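D-3-phosphoglycerate dehydrogenase (Sulfolobus tokodaii, PDB 2EKL) binds NAD and probably oxidises D-3-phosphoglycerate in the route to serine. Local coordinates at residues Ile49-Ser54 with Ile71-Gly76; Ile145-Phe150 with Ser201-Val206; Ile228-Arg233 with Tyr254-Phe259. All blocks are in the same frame, centred on the assembly; numbering follows the deposited sequence.

Interaction 1 of 3, residues Ile49-Ser54 with Ile71-Gly76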
loop_
_atom_site.group_PDB
_atom_site.type_symbol
_atom_site.label_atom_id
_atom_site.label_comp_id
_atom_site.label_asym_id
_atom_site.label_seq_id
_atom_site.Cartn_x
_atom_site.Cartn_y
_atom_site.Cartn_z
ATOM N N ILE A 49 -29.139 17.722 -25.359
ATOM C CA ILE A 49 -28.128 17.041 -24.557
ATOM C C ILE A 49 -27.824 17.795 -23.265
ATOM O O ILE A 49 -27.762 19.020 -23.257
ATOM C CB ILE A 49 -26.793 16.931 -25.336
ATOM C CG1 ILE A 49 -27.012 16.221 -26.674
ATOM C CG2 ILE A 49 -25.757 16.199 -24.493
ATOM C CD1 ILE A 49 -25.815 16.286 -27.607
ATOM N N ILE A 50 -27.641 17.056 -22.176
ATOM C CA ILE A 50 -27.280 17.663 -20.901
ATOM C C ILE A 50 -26.061 16.891 -20.404
ATOM O O ILE A 50 -26.021 15.665 -20.499
ATOM C CB ILE A 50 -28.419 17.564 -19.847
ATOM C CG1 ILE A 50 -28.020 18.338 -18.586
ATOM C CG2 ILE A 50 -28.702 16.108 -19.502
ATOM C CD1 ILE A 50 -29.083 18.347 -17.502
ATOM N N VAL A 51 -25.057 17.610 -19.912
ATOM C CA VAL A 51 -23.848 16.971 -19.399
ATOM C C VAL A 51 -23.707 17.390 -17.944
ATOM O O VAL A 51 -23.693 18.579 -17.636
ATOM C CB VAL A 51 -22.597 17.410 -20.189
ATOM C CG1 VAL A 51 -21.378 16.646 -19.698
ATOM C CG2 VAL A 51 -22.810 17.165 -21.677
ATOM N N VAL A 52 -23.610 16.411 -17.051
ATOM C CA VAL A 52 -23.517 16.723 -15.633
ATOM C C VAL A 52 -22.395 15.948 -14.939
ATOM O O VAL A 52 -21.842 14.997 -15.518
ATOM C CB VAL A 52 -24.856 16.384 -14.974
ATOM C CG1 VAL A 52 -25.995 17.051 -15.743
ATOM C CG2 VAL A 52 -25.066 14.883 -14.962
ATOM N N ARG A 53 -22.016 16.462 -13.779
ATOM C CA ARG A 53 -21.056 15.624 -13.162
ATOM C C ARG A 53 -21.732 15.035 -11.965
ATOM O O ARG A 53 -22.421 14.024 -12.017
ATOM C CB ARG A 53 -19.846 16.475 -12.713
ATOM C CG ARG A 53 -18.538 15.986 -13.343
ATOM C CD ARG A 53 -17.290 16.209 -12.446
ATOM N NE ARG A 53 -17.392 17.441 -11.638
ATOM C CZ ARG A 53 -16.403 17.740 -10.783
ATOM N NH1 ARG A 53 -15.408 16.885 -10.544
ATOM N NH2 ARG A 53 -16.337 18.976 -10.316
ATOM N N SER A 54 -21.599 15.772 -10.849
ATOM C CA SER A 54 -22.213 15.271 -9.634
ATOM C C SER A 54 -23.210 16.317 -8.647
ATOM O O SER A 54 -24.287 16.032 -8.126
ATOM C CB SER A 54 -21.284 14.775 -8.265
ATOM O OG SER A 54 -21.901 14.315 -7.076
ATOM N N ILE A 71 -30.102 12.865 -24.992
ATOM C CA ILE A 71 -28.918 12.255 -24.390
ATOM C C ILE A 71 -28.579 12.924 -23.068
ATOM O O ILE A 71 -28.603 14.153 -22.955
ATOM C CB ILE A 71 -27.666 12.381 -25.299
ATOM C CG1 ILE A 71 -27.920 11.736 -26.661
ATOM C CG2 ILE A 71 -26.467 11.703 -24.631
ATOM C CD1 ILE A 71 -26.771 11.915 -27.637
ATOM N N ILE A 72 -28.274 12.102 -22.071
ATOM C CA ILE A 72 -27.875 12.583 -20.757
ATOM C C ILE A 72 -26.469 12.030 -20.562
ATOM O O ILE A 72 -26.262 10.819 -20.637
ATOM C CB ILE A 72 -28.782 12.031 -19.635
ATOM C CG1 ILE A 72 -30.175 12.654 -19.726
ATOM C CG2 ILE A 72 -28.161 12.322 -18.278
ATOM C CD1 ILE A 72 -31.167 12.080 -18.723
ATOM N N ALA A 73 -25.505 12.913 -20.335
ATOM C CA ALA A 73 -24.127 12.481 -20.143
ATOM C C ALA A 73 -23.650 12.768 -18.733
ATOM O O ALA A 73 -23.733 13.898 -18.254
ATOM C CB ALA A 73 -23.211 13.174 -21.151
ATOM N N ARG A 74 -23.155 11.729 -18.068
ATOM C CA ARG A 74 -22.636 11.851 -16.713
ATOM C C ARG A 74 -21.124 11.675 -16.794
ATOM O O ARG A 74 -20.638 10.588 -17.092
ATOM C CB ARG A 74 -23.236 10.767 -15.814
ATOM C CG ARG A 74 -22.543 10.603 -14.466
ATOM C CD ARG A 74 -22.731 11.817 -13.585
ATOM N NE ARG A 74 -21.917 11.750 -12.373
ATOM C CZ ARG A 74 -22.088 10.872 -11.390
ATOM N NH1 ARG A 74 -23.054 9.966 -11.461
ATOM N NH2 ARG A 74 -21.293 10.905 -10.330
ATOM N N ALA A 75 -20.384 12.749 -16.547
ATOM C CA ALA A 75 -18.929 12.679 -16.594
ATOM C C ALA A 75 -18.448 12.090 -15.274
ATOM O O ALA A 75 -17.894 12.795 -14.430
ATOM C CB ALA A 75 -18.338 14.071 -16.809
ATOM N N GLY A 76 -18.686 10.794 -15.104
ATOM C CA GLY A 76 -18.293 10.103 -13.888
ATOM C C GLY A 76 -18.335 8.597 -14.069
ATOM O O GLY A 76 -18.654 8.102 -15.148
#

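Interaction 2 of 3, residues Ile145-Phe150 with Ser201-Val206. With NAD (nicotinamide-adenine-dinucleotide), chain B.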
loop_
_atom_site.group_PDB
_atom_site.type_symbol
_atom_site.label_atom_id
_atom_site.label_comp_id
_atom_site.label_asym_id
_atom_site.label_seq_id
_atom_site.Cartn_x
_atom_site.Cartn_y
_atom_site.Cartn_z
ATOM N N ILE A 145 -7.001 -14.235 1.710
ATOM C CA ILE A 145 -7.804 -13.039 1.477
ATOM C C ILE A 145 -9.113 -13.453 0.812
ATOM O O ILE A 145 -9.130 -14.307 -0.082
ATOM C CB ILE A 145 -7.077 -12.004 0.578
ATOM C CG1 ILE A 145 -7.966 -10.768 0.398
ATOM C CG2 ILE A 145 -6.709 -12.629 -0.768
ATOM C CD1 ILE A 145 -7.302 -9.628 -0.372
ATOM N N GLY A 146 -10.207 -12.864 1.278
ATOM C CA GLY A 146 -11.517 -13.167 0.729
ATOM C C GLY A 146 -12.058 -11.973 -0.032
ATOM O O GLY A 146 -12.336 -10.924 0.552
ATOM N N ILE A 147 -12.202 -12.139 -1.343
ATOM C CA ILE A 147 -12.708 -11.081 -2.211
ATOM C C ILE A 147 -14.231 -11.191 -2.327
ATOM O O ILE A 147 -14.744 -12.130 -2.936
ATOM C CB ILE A 147 -12.092 -11.186 -3.631
ATOM C CG1 ILE A 147 -10.560 -11.203 -3.553
ATOM C CG2 ILE A 147 -12.580 -10.027 -4.505
ATOM C CD1 ILE A 147 -9.941 -9.939 -2.974
ATOM N N VAL A 148 -14.952 -10.248 -1.721
ATOM C CA VAL A 148 -16.415 -10.246 -1.790
ATOM C C VAL A 148 -16.807 -9.270 -2.899
ATOM O O VAL A 148 -16.699 -8.053 -2.738
ATOM C CB VAL A 148 -17.043 -9.787 -0.461
ATOM C CG1 VAL A 148 -18.561 -9.877 -0.550
ATOM C CG2 VAL A 148 -16.526 -10.648 0.676
ATOM N N GLY A 149 -17.266 -9.814 -4.021
ATOM C CA GLY A 149 -17.607 -8.989 -5.167
ATOM C C GLY A 149 -16.428 -9.188 -6.104
ATOM O O GLY A 149 -15.401 -8.523 -5.978
ATOM N N PHE A 150 -16.570 -10.118 -7.040
ATOM C CA PHE A 150 -15.489 -10.457 -7.959
ATOM C C PHE A 150 -15.686 -9.876 -9.356
ATOM O O PHE A 150 -15.744 -10.615 -10.339
ATOM C CB PHE A 150 -15.375 -11.988 -8.031
ATOM C CG PHE A 150 -14.023 -12.487 -8.449
ATOM C CD1 PHE A 150 -12.906 -12.261 -7.649
ATOM C CD2 PHE A 150 -13.869 -13.210 -9.627
ATOM C CE1 PHE A 150 -11.651 -12.753 -8.016
ATOM C CE2 PHE A 150 -12.624 -13.706 -10.004
ATOM C CZ PHE A 150 -11.513 -13.479 -9.197
ATOM N N SER A 201 -11.860 -8.198 1.522
ATOM C CA SER A 201 -11.891 -6.974 0.728
ATOM C C SER A 201 -13.225 -6.888 -0.012
ATOM O O SER A 201 -13.587 -7.793 -0.762
ATOM C CB SER A 201 -10.717 -6.958 -0.255
ATOM O OG SER A 201 -10.528 -5.668 -0.802
ATOM N N LEU A 202 -13.944 -5.790 0.204
ATOM C CA LEU A 202 -15.263 -5.594 -0.398
ATOM C C LEU A 202 -15.224 -4.799 -1.698
ATOM O O LEU A 202 -14.691 -3.692 -1.745
ATOM C CB LEU A 202 -16.179 -4.897 0.608
ATOM C CG LEU A 202 -16.195 -5.521 2.006
ATOM C CD1 LEU A 202 -17.076 -4.687 2.918
ATOM C CD2 LEU A 202 -16.699 -6.966 1.937
ATOM N N HIS A 203 -15.808 -5.372 -2.748
ATOM C CA HIS A 203 -15.831 -4.745 -4.069
ATOM C C HIS A 203 -17.167 -5.006 -4.749
ATOM O O HIS A 203 -17.223 -5.332 -5.934
ATOM C CB HIS A 203 -14.699 -5.324 -4.914
ATOM C CG HIS A 203 -13.353 -5.172 -4.284
ATOM N ND1 HIS A 203 -12.699 -3.961 -4.224
ATOM C CD2 HIS A 203 -12.571 -6.057 -3.624
ATOM C CE1 HIS A 203 -11.571 -4.107 -3.552
ATOM N NE2 HIS A 203 -11.469 -5.369 -3.176
ATOM N N VAL A 204 -18.241 -4.848 -3.989
ATOM C CA VAL A 204 -19.585 -5.096 -4.499
ATOM C C VAL A 204 -20.326 -3.861 -4.986
ATOM O O VAL A 204 -19.996 -2.732 -4.622
ATOM C CB VAL A 204 -20.469 -5.746 -3.412
ATOM C CG1 VAL A 204 -19.866 -7.066 -2.966
ATOM C CG2 VAL A 204 -20.617 -4.793 -2.225
ATOM N N THR A 205 -21.330 -4.101 -5.822
ATOM C CA THR A 205 -22.196 -3.050 -6.331
ATOM C C THR A 205 -23.533 -3.314 -5.655
ATOM O O THR A 205 -24.172 -4.338 -5.903
ATOM C CB THR A 205 -22.397 -3.145 -7.852
ATOM O OG1 THR A 205 -22.784 -4.481 -8.196
ATOM C CG2 THR A 205 -21.121 -2.763 -8.585
ATOM N N VAL A 206 -23.941 -2.403 -4.782
ATOM C CA VAL A 206 -25.197 -2.545 -4.063
ATOM C C VAL A 206 -25.947 -1.222 -4.067
ATOM O O VAL A 206 -25.353 -0.165 -4.285
ATOM C CB VAL A 206 -24.956 -2.976 -2.601
ATOM C CG1 VAL A 206 -24.359 -4.376 -2.561
ATOM C CG2 VAL A 206 -24.023 -1.990 -1.915
HETATM P PA NAD B . -18.437 -4.598 -11.033
HETATM O O1A NAD B . -17.455 -4.948 -12.075
HETATM O O2A NAD B . -19.869 -4.383 -11.494
HETATM O O5B NAD B . -18.356 -5.745 -9.917
HETATM C C5B NAD B . -19.231 -5.696 -8.801
HETATM C C4B NAD B . -19.404 -7.275 -8.370
HETATM O O4B NAD B . -19.934 -7.389 -7.039
HETATM C C3B NAD B . -20.262 -8.040 -9.433
HETATM O O3B NAD B . -19.591 -9.204 -9.913
HETATM C C2B NAD B . -21.578 -8.266 -8.679
HETATM O O2B NAD B . -22.391 -9.341 -9.083
HETATM C C1B NAD B . -21.029 -8.327 -7.301
HETATM N N9A NAD B . -22.071 -8.227 -6.230
HETATM C C8A NAD B . -23.184 -7.406 -6.120
HETATM N N7A NAD B . -23.838 -7.681 -4.967
HETATM C C5A NAD B . -23.165 -8.666 -4.329
HETATM C C6A NAD B . -23.334 -9.393 -3.085
HETATM N N6A NAD B . -24.350 -9.136 -2.277
HETATM N N1A NAD B . -22.390 -10.409 -2.713
HETATM C C2A NAD B . -21.270 -10.734 -3.545
HETATM N N3A NAD B . -21.101 -10.028 -4.760
HETATM C C4A NAD B . -22.032 -9.021 -5.131
HETATM O O3 NAD B . -17.991 -3.227 -10.313
HETATM P PN NAD B . -16.518 -2.627 -10.044
HETATM O O1N NAD B . -15.566 -3.724 -9.810
HETATM O O2N NAD B . -16.243 -1.765 -11.230
HETATM O O5D NAD B . -16.870 -1.741 -8.788
HETATM C C5D NAD B . -16.971 -2.345 -7.516
HETATM C C4D NAD B . -17.349 -1.336 -6.452
HETATM O O4D NAD B . -16.352 -0.346 -6.281
HETATM C C3D NAD B . -18.662 -0.536 -6.692
HETATM O O3D NAD B . -19.424 -0.420 -5.480
HETATM C C2D NAD B . -18.182 0.757 -7.244
HETATM O O2D NAD B . -19.182 1.756 -7.247
HETATM C C1D NAD B . -16.978 0.923 -6.359
HETATM N N1N NAD B . -15.930 1.896 -6.778
HETATM C C2N NAD B . -15.410 2.788 -5.788
HETATM C C3N NAD B . -14.406 3.728 -6.167
HETATM C C7N NAD B . -13.858 4.651 -5.146
HETATM O O7N NAD B . -13.528 5.887 -5.555
HETATM N N7N NAD B . -13.677 4.336 -3.872
HETATM C C4N NAD B . -13.948 3.735 -7.583
HETATM C C5N NAD B . -14.487 2.824 -8.577
HETATM C C6N NAD B . -15.492 1.895 -8.158
#

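Interaction 3 of 3, residues Ile228-Arg233 with Tyr254-Phe259. With NAD (nicotinamide-adenine-dinucleotide), chain B.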
loop_
_atom_site.group_PDB
_atom_site.type_symbol
_atom_site.label_atom_id
_atom_site.label_comp_id
_atom_site.label_asym_id
_atom_site.label_seq_id
_atom_site.Cartn_x
_atom_site.Cartn_y
_atom_site.Cartn_z
ATOM N N ILE A 228 -10.449 -5.886 7.500
ATOM C CA ILE A 228 -11.490 -5.659 6.504
ATOM C C ILE A 228 -11.187 -4.399 5.700
ATOM O O ILE A 228 -10.966 -3.336 6.272
ATOM C CB ILE A 228 -12.873 -5.500 7.181
ATOM C CG1 ILE A 228 -13.162 -6.715 8.067
ATOM C CG2 ILE A 228 -13.956 -5.344 6.124
ATOM C CD1 ILE A 228 -14.449 -6.588 8.903
ATOM N N VAL A 229 -11.177 -4.528 4.376
ATOM C CA VAL A 229 -10.898 -3.389 3.501
ATOM C C VAL A 229 -12.136 -3.109 2.666
ATOM O O VAL A 229 -12.780 -4.035 2.171
ATOM C CB VAL A 229 -9.707 -3.681 2.551
ATOM C CG1 VAL A 229 -9.398 -2.448 1.698
ATOM C CG2 VAL A 229 -8.480 -4.073 3.361
ATOM N N ASN A 230 -12.472 -1.835 2.502
ATOM C CA ASN A 230 -13.649 -1.480 1.724
ATOM C C ASN A 230 -13.432 -0.258 0.839
ATOM O O ASN A 230 -13.256 0.851 1.336
ATOM C CB ASN A 230 -14.833 -1.223 2.668
ATOM C CG ASN A 230 -16.150 -1.005 1.923
ATOM O OD1 ASN A 230 -16.206 -1.073 0.696
ATOM N ND2 ASN A 230 -17.214 -0.741 2.673
ATOM N N THR A 231 -13.427 -0.471 -0.474
ATOM C CA THR A 231 -13.286 0.635 -1.414
ATOM C C THR A 231 -14.486 0.639 -2.350
ATOM O O THR A 231 -14.470 1.305 -3.381
ATOM C CB THR A 231 -12.000 0.535 -2.265
ATOM O OG1 THR A 231 -11.975 -0.717 -2.960
ATOM C CG2 THR A 231 -10.767 0.660 -1.386
ATOM N N SER A 232 -15.529 -0.099 -1.980
ATOM C CA SER A 232 -16.732 -0.174 -2.803
ATOM C C SER A 232 -17.815 0.787 -2.316
ATOM O O SER A 232 -17.887 1.927 -2.781
ATOM C CB SER A 232 -17.258 -1.617 -2.846
ATOM O OG SER A 232 -17.580 -2.113 -1.558
ATOM N N ARG A 233 -18.659 0.333 -1.392
ATOM C CA ARG A 233 -19.721 1.172 -0.841
ATOM C C ARG A 233 -19.843 0.983 0.668
ATOM O O ARG A 233 -19.790 -0.139 1.171
ATOM C CB ARG A 233 -21.070 0.852 -1.488
ATOM C CG ARG A 233 -21.259 1.433 -2.877
ATOM C CD ARG A 233 -22.736 1.643 -3.159
ATOM N NE ARG A 233 -22.974 2.261 -4.458
ATOM C CZ ARG A 233 -24.170 2.653 -4.887
ATOM N NH1 ARG A 233 -25.237 2.490 -4.114
ATOM N NH2 ARG A 233 -24.301 3.201 -6.088
ATOM N N TYR A 254 -10.158 -1.815 10.146
ATOM C CA TYR A 254 -11.108 -1.577 9.070
ATOM C C TYR A 254 -10.472 -0.450 8.259
ATOM O O TYR A 254 -10.251 0.650 8.777
ATOM C CB TYR A 254 -12.471 -1.121 9.608
ATOM C CG TYR A 254 -13.503 -0.848 8.524
ATOM C CD1 TYR A 254 -13.991 -1.880 7.715
ATOM C CD2 TYR A 254 -14.000 0.438 8.315
ATOM C CE1 TYR A 254 -14.950 -1.632 6.729
ATOM C CE2 TYR A 254 -14.957 0.696 7.333
ATOM C CZ TYR A 254 -15.427 -0.343 6.545
ATOM O OH TYR A 254 -16.379 -0.089 5.584
ATOM N N ALA A 255 -10.140 -0.736 7.005
ATOM C CA ALA A 255 -9.523 0.258 6.126
ATOM C C ALA A 255 -10.518 0.562 5.023
ATOM O O ALA A 255 -10.910 -0.333 4.280
ATOM C CB ALA A 255 -8.227 -0.295 5.539
ATOM N N THR A 256 -10.909 1.824 4.889
ATOM C CA THR A 256 -11.913 2.167 3.896
ATOM C C THR A 256 -11.691 3.495 3.186
ATOM O O THR A 256 -11.088 4.416 3.735
ATOM C CB THR A 256 -13.305 2.192 4.565
ATOM O OG1 THR A 256 -14.316 2.415 3.582
ATOM C CG2 THR A 256 -13.370 3.309 5.610
ATOM N N ASP A 257 -12.181 3.575 1.950
ATOM C CA ASP A 257 -12.093 4.797 1.165
ATOM C C ASP A 257 -13.499 5.401 1.127
ATOM O O ASP A 257 -13.710 6.482 0.579
ATOM C CB ASP A 257 -11.625 4.481 -0.261
ATOM C CG ASP A 257 -11.450 5.729 -1.110
ATOM O OD1 ASP A 257 -10.762 6.672 -0.658
ATOM O OD2 ASP A 257 -11.991 5.765 -2.238
ATOM N N VAL A 258 -14.456 4.691 1.717
ATOM C CA VAL A 258 -15.846 5.146 1.736
ATOM C C VAL A 258 -16.471 5.128 3.133
ATOM O O VAL A 258 -16.287 4.182 3.906
ATOM C CB VAL A 258 -16.714 4.280 0.791
ATOM C CG1 VAL A 258 -16.218 4.421 -0.642
ATOM C CG2 VAL A 258 -16.671 2.823 1.232
ATOM N N PHE A 259 -17.208 6.185 3.457
ATOM C CA PHE A 259 -17.861 6.288 4.756
ATOM C C PHE A 259 -19.347 6.552 4.544
ATOM O O PHE A 259 -19.743 7.169 3.556
ATOM C CB PHE A 259 -17.237 7.419 5.580
ATOM C CG PHE A 259 -16.771 6.989 6.946
ATOM C CD1 PHE A 259 -15.741 6.062 7.085
ATOM C CD2 PHE A 259 -17.364 7.507 8.096
ATOM C CE1 PHE A 259 -15.309 5.656 8.348
ATOM C CE2 PHE A 259 -16.939 7.108 9.361
ATOM C CZ PHE A 259 -15.910 6.180 9.488
HETATM P PA NAD B . -18.437 -4.598 -11.033
HETATM O O1A NAD B . -17.455 -4.948 -12.075
HETATM O O2A NAD B . -19.869 -4.383 -11.494
HETATM O O5B NAD B . -18.356 -5.745 -9.917
HETATM C C5B NAD B . -19.231 -5.696 -8.801
HETATM C C4B NAD B . -19.404 -7.275 -8.370
HETATM O O4B NAD B . -19.934 -7.389 -7.039
HETATM C C3B NAD B . -20.262 -8.040 -9.433
HETATM O O3B NAD B . -19.591 -9.204 -9.913
HETATM C C2B NAD B . -21.578 -8.266 -8.679
HETATM O O2B NAD B . -22.391 -9.341 -9.083
HETATM C C1B NAD B . -21.029 -8.327 -7.301
HETATM N N9A NAD B . -22.071 -8.227 -6.230
HETATM C C8A NAD B . -23.184 -7.406 -6.120
HETATM N N7A NAD B . -23.838 -7.681 -4.967
HETATM C C5A NAD B . -23.165 -8.666 -4.329
HETATM C C6A NAD B . -23.334 -9.393 -3.085
HETATM N N6A NAD B . -24.350 -9.136 -2.277
HETATM N N1A NAD B . -22.390 -10.409 -2.713
HETATM C C2A NAD B . -21.270 -10.734 -3.545
HETATM N N3A NAD B . -21.101 -10.028 -4.760
HETATM C C4A NAD B . -22.032 -9.021 -5.131
HETATM O O3 NAD B . -17.991 -3.227 -10.313
HETATM P PN NAD B . -16.518 -2.627 -10.044
HETATM O O1N NAD B . -15.566 -3.724 -9.810
HETATM O O2N NAD B . -16.243 -1.765 -11.230
HETATM O O5D NAD B . -16.870 -1.741 -8.788
HETATM C C5D NAD B . -16.971 -2.345 -7.516
HETATM C C4D NAD B . -17.349 -1.336 -6.452
HETATM O O4D NAD B . -16.352 -0.346 -6.281
HETATM C C3D NAD B . -18.662 -0.536 -6.692
HETATM O O3D NAD B . -19.424 -0.420 -5.480
HETATM C C2D NAD B . -18.182 0.757 -7.244
HETATM O O2D NAD B . -19.182 1.756 -7.247
HETATM C C1D NAD B . -16.978 0.923 -6.359
HETATM N N1N NAD B . -15.930 1.896 -6.778
HETATM C C2N NAD B . -15.410 2.788 -5.788
HETATM C C3N NAD B . -14.406 3.728 -6.167
HETATM C C7N NAD B . -13.858 4.651 -5.146
HETATM O O7N NAD B . -13.528 5.887 -5.555
HETATM N N7N NAD B . -13.677 4.336 -3.872
HETATM C C4N NAD B . -13.948 3.735 -7.583
HETATM C C5N NAD B . -14.487 2.824 -8.577
HETATM C C6N NAD B . -15.492 1.895 -8.158
#

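Interaction 1 of 3, residues Ile49-Ser54 with Ile71-Gly76
Ile-50 and Ile-72 lie side by side on neighbouring parallel strands, CG2 of Ile-50 resting 3.8 Å from CG1 of Ile-72. The torsions set this up: Ile-50 sends CG1 away from its backbone N (chi1 -175°), which leaves CG2 between N and the carbonyl carbon, turned to the partner strand. On the other face Ile-49 runs alongside Ile-71, and CG2 of Val-51 meets the CB of Ala-73 at 4.0 Å. Strands 49-52 and 71-74 belong to one beta-alpha-beta unit, joined through helix 60-65, in the five-stranded parallel sheet apart from the NAD-binding sheet. Four backbone hydrogen bonds stitch them, from Ile-50 N to Ile-71 O, Ala-73 N to Ile-50 O (2.8 Å), Val-52 N to Ala-73 O and Ala-75 N to Val-52 O. Helix 289-309 covers the face of Ile-49 and Ile-71 with Met-307, while strand 7-10 continues the sheet beyond 49-52. These buried aliphatic pairs are tightly packed; past Val-52 the contact opens to solvent, with Arg-53 and Ser-54 exposed and Arg-74 and Ala-75 partly so. Arg-53 touches Ala-75 through its aliphatic CG, 3.4 Å from Ala-75 O. Arg-74 passes Val-52, but its placement against the Arg-53 carbonyl is too close to be relied on. With backbone amides paired and apolar side chains meeting on both faces, the strands suit a buried place, while the charged groups at their C-terminal ends can keep contact with water.

Interaction 2 of 3, residues Ile145-Phe150 with Ser201-Val206
Val-148 and Leu-202 stand side by side, pointing the same way, on adjacent parallel strands of the Rossmann-type NAD-binding domain. CD2 of Leu-202 reaches back to 3.7 Å from CB of Val-148. Val-148 also runs alongside Val-204: its CG1, anti to the backbone N (chi1 -177°), meets CG1 of Val-204 at 3.9 Å, and these two methyls also approach the adenine of NAD. The opposite face carries Ile-147 and Ser-201, with CD1 of Ile-147 beside CB of Ser-201. The His-203 side chain slants across that of Ile-147, its CD2 4.1 Å from CG2 of the isoleucine. His-203 NE2 and Ser-201 OG share a hydrogen bond of 2.6 Å, which should limit rotation of the imidazole, packed also against Ile-153 and Val-157 of helix 152-163. Three backbone bonds fix the register: Ser-201 N to Gly-146 O, Val-148 N to Ser-201 O, and His-203 N to Val-148 O. Gly-149 opens the glycine-rich turn, consistent with a GxGxxG pattern. With phi 103° and psi 95°, a CB there would run into His-203 O and Val-204 CG1, whereas the bare CA lets the adenosine ribose approach, with NAD O4B 3.4 Å from Gly-149 CA. Beyond it, Phe-150 N is bonded to Asp-172, whose OD2 also hydrogen-bonds NAD. At the far end of the contact, the nicotinamide-ribose hydroxyl O3D of NAD donates a hydrogen bond to Val-204 O over 2.5 Å.

Interaction 3 of 3, residues Ile228-Arg233 with Tyr254-Phe259
Asn-230 and Tyr-254 both swing their side chains anti to the backbone N (chi1 -173° and 180°), which lays the two side chains alongside each other on one face of two parallel strands. Asn-230 ND2 then donates to Tyr-254 OH at 3.1 Å, with the hydroxyl close to the amide plane although that plane and the ring are 69° apart. The other N-H of the amide goes to Arg-233 O, a nearly straight bond that comes from above the carbonyl plane. OD1 takes Ser-232 N at 2.9 Å, an Asx turn, and Ser-232 OG, the two donors reaching it from opposite faces of its plane. Four bonds therefore fix the rotation of this amide, and three of them fold the 230-233 loop back on itself. An alanine here would remove all four, and would probably leave the Tyr-254 hydroxyl without this donor and the Ser-232 loop freer to shift beside the cofactor. Further back, Ile-228 sets its CB at the edge of the tyrosine ring, in plane, with CG2 3.8 Å from CD1 of Tyr-254. Val-258 lies at about a right angle to Asn-230, its CG2 3.9 Å from ND2. At the strand ends Thr-231 O and Asp-257 OD2 both accept from the nicotinamide amide N7N of NAD, at 3.2 and 2.7 Å respectively. The carboxylate of Asp-257 is itself held by Thr-281 and the backbone of Ile-284 and Gly-285, a second shell that positions it for the cofactor. Strands 226-230 and 251-256, linked through helix 239-247 as a beta-alpha-beta unit, lie between strands 199-202 and 278-280, and helix 102-118 packs on the face of Val-229 and Ala-255.

Overall arrangement
Interactions 2 and 3 share one parallel sheet, in which strands 199-202 and 226-230 are neighbours. Their centres are about 11 Å apart, and a probable backbone hydrogen bond of 2.9 Å runs between Leu-202 N and Val-229 O. Together they line the NAD site from adenine to nicotinamide: interaction 2 meets the adenosine part and a hydroxyl of the nicotinamide ribose, interaction 3 the carboxamide and the nicotinamide ribose. Interaction 1 lies in the other sheet, its centre about 28 Å from that of interaction 2 and about 27 Å from that of interaction 3. Even so, nearest atoms of interactions 1 and 3 are about 9 Å apart, and the Arg-74 side chain comes within about 10 Å of NAD.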